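Local coordinates for ganglioside-induced differentiation-associated protein 2 (Homo sapiens, PDB 4UML) that is of unconfirmed biochemical role but contains a macro domain, a module that in related proteins commonly binds ADP-ribose or its derivatives, at residues G176-L179 with E180-T183. Numbering follows the deposited sequence.
Sequences GYPL and EDAT
Y177 and P178 pack against D181 and A182 in a local contact at a helix N-terminus, where the loop after strand 164-167 runs into helix 179-197. P178 occupies the N-cap position, as the bond from A182 N to P178 O shows: 3.0 Å long, with an N-H...O angle of 162°, it is the first i to i+4 bond of the helix. One residue on, L179 O accepts twice, from T183 N at 2.9 Å and from the T183 hydroxyl OG1 at 2.8 Å. The two donors arrive from opposite faces of the carbonyl plane, OG1 lying 37° out of it; a chi1 of -55°, with OG1 anti to the carbonyl carbon of T183, turns the hydroxyl back toward the preceding turn. In the three-layer alpha/beta/alpha macro fold this helix follows a central strand of the mixed sheet; T183 and L179 also touch helix 210-223, to whose K218 E180 is salt-bridged. The Y177 ring, its CG roughly anti to the backbone N, reaches along the first turn. Its CD1 lies 3.7 Å from A182 CB in an oblique approach, whereas D181 CB comes in at the ring edge, 4.0 Å from CE1. The ring also packs on A142 and L146 of helix 139-159 and meets the Y134 ring. With an alanine at Y177 the ring is gone, and a gap would probably open beside A182 and L146, both of which it now touches. The D181 carboxylate, turned 79° from the tyrosine plane, brings OD2 to 3.7 Å from P178 CB.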
loop_
_atom_site.group_PDB
_atom_site.type_symbol
_atom_site.label_atom_id
_atom_site.label_comp_id
_atom_site.label_asym_id
_atom_site.label_seq_id
_atom_site.Cartn_x
_atom_site.Cartn_y
_atom_site.Cartn_z
ATOM N N GLY A 176 -6.146 -7.827 13.114
ATOM C CA GLY A 176 -5.424 -7.738 14.384
ATOM C C GLY A 176 -3.903 -7.680 14.426
ATOM O O GLY A 176 -3.291 -7.880 15.496
ATOM N N TYR A 177 -3.262 -7.383 13.295
ATOM C CA TYR A 177 -1.825 -7.319 13.306
ATOM C C TYR A 177 -1.452 -6.154 14.204
ATOM O O TYR A 177 -2.030 -5.100 14.047
ATOM C CB TYR A 177 -1.263 -7.085 11.883
ATOM C CG TYR A 177 0.109 -7.665 11.714
ATOM C CD1 TYR A 177 1.167 -7.218 12.479
ATOM C CD2 TYR A 177 0.354 -8.641 10.750
ATOM C CE1 TYR A 177 2.440 -7.763 12.338
ATOM C CE2 TYR A 177 1.615 -9.204 10.597
ATOM C CZ TYR A 177 2.648 -8.762 11.387
ATOM O OH TYR A 177 3.888 -9.314 11.245
ATOM N N PRO A 178 -0.505 -6.339 15.148
ATOM C CA PRO A 178 -0.027 -5.200 15.937
ATOM C C PRO A 178 0.536 -4.089 15.049
ATOM O O PRO A 178 1.435 -4.322 14.248
ATOM C CB PRO A 178 1.072 -5.817 16.792
ATOM C CG PRO A 178 0.586 -7.204 17.022
ATOM C CD PRO A 178 -0.022 -7.610 15.705
ATOM N N LEU A 179 0.018 -2.879 15.232
ATOM C CA LEU A 179 0.185 -1.822 14.250
ATOM C C LEU A 179 1.618 -1.418 14.059
ATOM O O LEU A 179 2.079 -1.235 12.941
ATOM C CB LEU A 179 -0.668 -0.619 14.628
ATOM C CG LEU A 179 -0.494 0.635 13.758
ATOM C CD1 LEU A 179 -0.874 0.346 12.307
ATOM C CD2 LEU A 179 -1.342 1.756 14.348
ATOM N N GLU A 180 2.355 -1.319 15.146
ATOM C CA GLU A 180 3.689 -0.825 15.057
ATOM C C GLU A 180 4.604 -1.843 14.365
ATOM O O GLU A 180 5.379 -1.474 13.489
ATOM C CB GLU A 180 4.200 -0.472 16.440
ATOM C CG GLU A 180 5.475 0.324 16.418
ATOM C CD GLU A 180 5.526 1.404 17.496
ATOM O OE1 GLU A 180 4.483 1.789 18.091
ATOM O OE2 GLU A 180 6.642 1.892 17.719
ATOM N N ASP A 181 4.501 -3.112 14.762
ATOM C CA ASP A 181 5.203 -4.196 14.076
ATOM C C ASP A 181 4.890 -4.204 12.591
ATOM O O ASP A 181 5.778 -4.316 11.784
ATOM C CB ASP A 181 4.790 -5.562 14.653
ATOM C CG ASP A 181 5.298 -5.784 16.052
ATOM O OD1 ASP A 181 6.354 -5.217 16.419
ATOM O OD2 ASP A 181 4.650 -6.566 16.775
ATOM N N ALA A 182 3.617 -4.081 12.251
ATOM C CA ALA A 182 3.171 -4.102 10.864
ATOM C C ALA A 182 3.798 -2.979 10.056
ATOM O O ALA A 182 4.205 -3.179 8.910
ATOM C CB ALA A 182 1.663 -3.977 10.784
ATOM N N THR A 183 3.849 -1.801 10.654
ATOM C CA THR A 183 4.403 -0.617 10.013
ATOM C C THR A 183 5.903 -0.738 9.763
ATOM O O THR A 183 6.395 -0.292 8.724
ATOM C CB THR A 183 4.084 0.658 10.838
ATOM O OG1 THR A 183 2.666 0.759 11.049
ATOM C CG2 THR A 183 4.531 1.860 10.113
#